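Local coordinates for phosphoribosylaminoimidazole-succinocarboxamide synthase (Saccharomyces cerevisiae, PDB 2CNQ), which catalyses the ATP-dependent ligation of L-aspartate to the carboxylate of 4-carboxy-5-aminoimidazole ribotide, giving SAICAR in de novo purine biosynthesis, at residues A[278-281]-A[282-286]; A[123-126]-A[127-131]. All coordinates share one frame; numbering follows the deposited sequence. Where two conformers were deposited one is given.

Contact 1: residues A[278-281]-A[282-286]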
# COMPACT_ATOMS: atom_id res chain seq x y z
N VAL A 278 20.22 -6.80 -2.07
CA VAL A 278 20.21 -7.69 -0.94
C VAL A 278 19.42 -8.91 -1.29
O VAL A 278 18.28 -8.84 -1.72
CB VAL A 278 19.63 -7.03 0.28
CG1 VAL A 278 19.36 -8.02 1.37
CG2 VAL A 278 20.58 -5.97 0.76
N LYS A 279 20.03 -10.04 -1.06
CA LYS A 279 19.37 -11.30 -1.24
C LYS A 279 18.79 -11.69 0.07
O LYS A 279 19.50 -11.99 1.02
CB LYS A 279 20.36 -12.34 -1.72
CG LYS A 279 19.66 -13.66 -2.05
CD LYS A 279 19.93 -14.20 -3.47
CE LYS A 279 18.88 -15.24 -3.90
NZ LYS A 279 18.92 -16.41 -3.04
N MET A 280 17.48 -11.65 0.16
CA MET A 280 16.84 -12.14 1.34
C MET A 280 17.09 -13.61 1.40
O MET A 280 16.82 -14.31 0.44
CB MET A 280 15.36 -11.94 1.24
CG MET A 280 14.94 -10.50 1.23
SD MET A 280 13.20 -10.34 0.91
CE MET A 280 13.18 -10.79 -0.81
N PRO A 281 17.54 -14.11 2.53
CA PRO A 281 17.63 -15.53 2.67
C PRO A 281 16.28 -16.14 2.47
O PRO A 281 15.25 -15.51 2.70
CB PRO A 281 18.09 -15.70 4.11
CG PRO A 281 18.83 -14.44 4.39
CD PRO A 281 18.04 -13.40 3.70
N GLN A 282 16.28 -17.39 2.08
CA GLN A 282 15.02 -18.04 1.82
C GLN A 282 14.11 -17.97 3.02
O GLN A 282 12.92 -17.83 2.87
CB GLN A 282 15.27 -19.48 1.46
CG GLN A 282 14.05 -20.20 0.98
CD GLN A 282 13.61 -19.71 -0.37
OE1 GLN A 282 14.36 -19.78 -1.35
NE2 GLN A 282 12.40 -19.17 -0.44
N ASP A 283 14.65 -18.09 4.21
CA ASP A 283 13.85 -18.03 5.39
C ASP A 283 13.11 -16.72 5.49
O ASP A 283 11.97 -16.67 5.92
CB ASP A 283 14.80 -18.15 6.58
CG ASP A 283 14.12 -18.09 7.86
OD1 ASP A 283 13.28 -18.97 8.06
OD2 ASP A 283 14.42 -17.19 8.66
N ILE A 284 13.77 -15.65 5.10
CA ILE A 284 13.17 -14.34 5.16
C ILE A 284 12.16 -14.18 4.06
O ILE A 284 11.12 -13.63 4.28
CB ILE A 284 14.26 -13.30 5.10
CG1 ILE A 284 15.20 -13.44 6.29
CG2 ILE A 284 13.69 -11.92 5.04
CD1 ILE A 284 14.53 -13.44 7.64
N VAL A 285 12.47 -14.68 2.88
CA VAL A 285 11.47 -14.69 1.83
C VAL A 285 10.26 -15.39 2.31
O VAL A 285 9.14 -14.91 2.19
CB VAL A 285 12.02 -15.41 0.59
CG1 VAL A 285 10.93 -15.61 -0.42
CG2 VAL A 285 13.16 -14.66 0.00
N ASP A 286 10.46 -16.57 2.85
CA ASP A 286 9.33 -17.40 3.19
C ASP A 286 8.55 -16.79 4.31
O ASP A 286 7.34 -16.79 4.29
CB ASP A 286 9.81 -18.76 3.59
CG ASP A 286 10.39 -19.54 2.43
OD1 ASP A 286 10.97 -20.59 2.72
OD2 ASP A 286 10.23 -19.15 1.27
O HOH W 1 16.05 -17.89 -2.34
O HOH W 2 17.29 -18.62 -1.43

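Contact 2: residues A[123-126]-A[127-131]. With AMZ (aminoimidazole 4-carboxamide ribonucleotide), chain C.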
# COMPACT_ATOMS: atom_id res chain seq x y z
N GLY A 123 -3.53 4.85 12.99
CA GLY A 123 -4.39 4.59 14.11
C GLY A 123 -3.66 4.37 15.38
O GLY A 123 -4.21 4.53 16.46
N TYR A 124 -2.41 3.97 15.27
CA TYR A 124 -1.59 3.56 16.36
C TYR A 124 -0.25 4.12 16.12
O TYR A 124 0.19 4.30 14.99
CB TYR A 124 -1.49 2.05 16.40
CG TYR A 124 -2.79 1.38 16.65
CD1 TYR A 124 -3.75 1.31 15.66
CD2 TYR A 124 -3.07 0.81 17.86
CE1 TYR A 124 -4.94 0.70 15.90
CE2 TYR A 124 -4.27 0.19 18.09
CZ TYR A 124 -5.19 0.15 17.12
OH TYR A 124 -6.39 -0.46 17.31
N ILE A 125 0.45 4.41 17.21
CA ILE A 125 1.70 5.09 17.09
C ILE A 125 2.82 4.11 16.97
O ILE A 125 3.10 3.34 17.86
CB ILE A 125 1.88 6.09 18.21
CG1 ILE A 125 3.04 6.99 17.88
CG2 ILE A 125 2.00 5.48 19.59
CD1 ILE A 125 3.12 8.19 18.76
N THR A 126 3.51 4.15 15.84
CA THR A 126 4.59 3.28 15.58
C THR A 126 5.43 3.90 14.51
O THR A 126 5.16 4.97 14.03
CB THR A 126 4.08 1.89 15.17
OG1 THR A 126 5.17 1.00 15.10
CG2 THR A 126 3.38 1.89 13.85
N GLY A 127 6.50 3.26 14.16
CA GLY A 127 7.24 3.67 13.01
C GLY A 127 7.75 5.06 13.16
O GLY A 127 8.23 5.47 14.21
N SER A 128 7.64 5.82 12.10
CA SER A 128 8.22 7.14 12.13
C SER A 128 7.49 8.04 13.08
O SER A 128 8.06 8.97 13.61
CB SER A 128 8.28 7.70 10.74
OG SER A 128 7.03 8.03 10.25
N ALA A 129 6.23 7.79 13.31
CA ALA A 129 5.46 8.59 14.23
C ALA A 129 5.95 8.41 15.63
O ALA A 129 6.03 9.35 16.39
CB ALA A 129 4.02 8.23 14.13
N TRP A 130 6.20 7.18 16.01
CA TRP A 130 6.69 6.91 17.34
C TRP A 130 8.03 7.55 17.54
O TRP A 130 8.30 8.15 18.56
CB TRP A 130 6.74 5.42 17.54
CG TRP A 130 7.32 5.04 18.84
CD1 TRP A 130 8.46 4.37 19.04
CD2 TRP A 130 6.80 5.35 20.15
NE1 TRP A 130 8.70 4.23 20.37
CE2 TRP A 130 7.68 4.80 21.08
CE3 TRP A 130 5.66 6.01 20.62
CZ2 TRP A 130 7.49 4.92 22.44
CZ3 TRP A 130 5.46 6.10 21.97
CH2 TRP A 130 6.36 5.56 22.87
N LYS A 131 8.86 7.49 16.53
CA LYS A 131 10.17 8.10 16.65
C LYS A 131 10.03 9.57 16.91
O LYS A 131 10.69 10.11 17.78
CB LYS A 131 10.96 7.92 15.38
CG LYS A 131 11.61 6.60 15.23
CD LYS A 131 12.19 6.50 13.85
CE LYS A 131 13.34 5.52 13.74
NZ LYS A 131 13.33 4.87 12.40
O5 AMZ C . 5.03 3.13 -0.04
C6 AMZ C . 5.23 4.13 0.61
N2 AMZ C . 5.83 5.21 0.12
C3A AMZ C . 4.78 4.23 1.98
C7A AMZ C . 4.18 3.24 2.69
N3 AMZ C . 3.77 2.00 2.36
N1 AMZ C . 4.93 5.31 2.76
C5 AMZ C . 4.42 5.01 3.93
N AMZ C . 3.97 3.73 3.91
C1 AMZ C . 3.28 3.07 4.99
C2 AMZ C . 4.16 2.20 5.84
C3 AMZ C . 3.44 2.21 7.16
O2 AMZ C . 2.39 1.28 7.05
O1 AMZ C . 4.29 0.93 5.26
O AMZ C . 2.84 4.08 5.85
C AMZ C . 2.89 3.63 7.19
C4 AMZ C . 3.69 4.58 8.03
O3 AMZ C . 5.06 4.39 7.73
P AMZ C . 6.14 5.17 8.62
OP1 AMZ C . 6.05 6.62 8.26
O4 AMZ C . 7.45 4.55 8.19
OP2 AMZ C . 5.83 4.95 10.06

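Contact 1: residues A[278-281]-A[282-286]
P281 and V285 close the first turn of helix 282-300: the proline is the N-cap residue, and its carbonyl accepts the backbone N-H of V285 (N to P281 O 2.9 Å). The N-H of I284 reaches the same oxygen only weakly. The proline ring runs alongside I284, both pointing the same way, with P281 CD 3.8 Å from I284 CG1; W266 of helix 261-269 touches both residues. M280 supplies the inner side. Its CB packs 3.7 Å from V285 CG2 and more loosely on I284 CG2. CG stands anti to the carbonyl carbon (chi1 -66°), the chain runs extended through SD, and a bend at chi3 (-72°) brings CE back to 4.0 Å from V285 CG2; the two side chains cross at about a right angle. L263, I39 and I50 also touch M280 on this buried side. On the exposed side, Q282 in one of its two conformers bends at chi2 and turns the two ends of its amide to different partners. OE1 can accept from a water at either of two alternative positions, too close together to be filled at once; the nearer lies 2.7 Å from Q282 OE1, and each is also weakly within reach of K279 NZ, a possible solvent link from the incoming loop to the helix. In the same conformer NE2 donates to D286 one turn on, where OD2, 2.8 Å from Q282 NE2, is approached from above the carboxylate plane, 41° out of it.

Contact 2: residues A[123-126]-A[127-131]
I125 and W130 meet where strand 113-122, after a corner at G123, leads into helix 127-136, whose first turn helps form the phosphate site for AMZ. The packed side is apolar. CG1 of I125, anti to the backbone N (chi1 -167°), extends to W130, 3.7 Å from the backbone N of W130 and near the plane of the indole edge. CD1 and CG2 fork around the same ring corner, each 3.8 Å from W130 CE3, and the two side chains cross at about a right angle. A129 CB lies 4.1 Å from I125 CG1, and F154 and V139 also touch the isoleucine. With an alanine here instead of I125, the edge of W130 would probably lose its packing partner and the indole be freer to shift. T126 O accepts the W130 N-H, 3.1 Å from W130 N, and the A129 N-H only weakly. The other side is polar, partly exposed and faces the nucleotide. G127 has positive phi (61°), and a side chain there would collide with phosphate oxygen OP2, which approaches to 3.5 Å from G127 CA. R122 and D215 are also hydrogen-bonded to AMZ. The S128 hydroxyl, which has N173 OD1 within reach as well, places its OG 2.6 Å from AMZ OP1, while the S128 backbone N donates to AMZ OP2 at 2.9 Å, with an N-H...O angle of 164°.

Contact 2 comes first along the chain and contact 1 some 150 residues later. Their centres lie about 26 Å apart and their nearest atoms about 17 Å, so the two do not touch. Both are loop-to-helix entries, but of different helices: 127-136 follows strand 113-122 of the five-stranded mixed sheet, whereas 282-300 is the last helix and rests its start against helix 261-269. That helix offers an indirect connection, since its R264 is hydrogen-bonded to the AMZ held at contact 2, and its L263 and W266 touch contact 1. Contact 2 belongs to the AMZ pocket, while contact 1 sets the start of the C-terminal helix against helix 261-269.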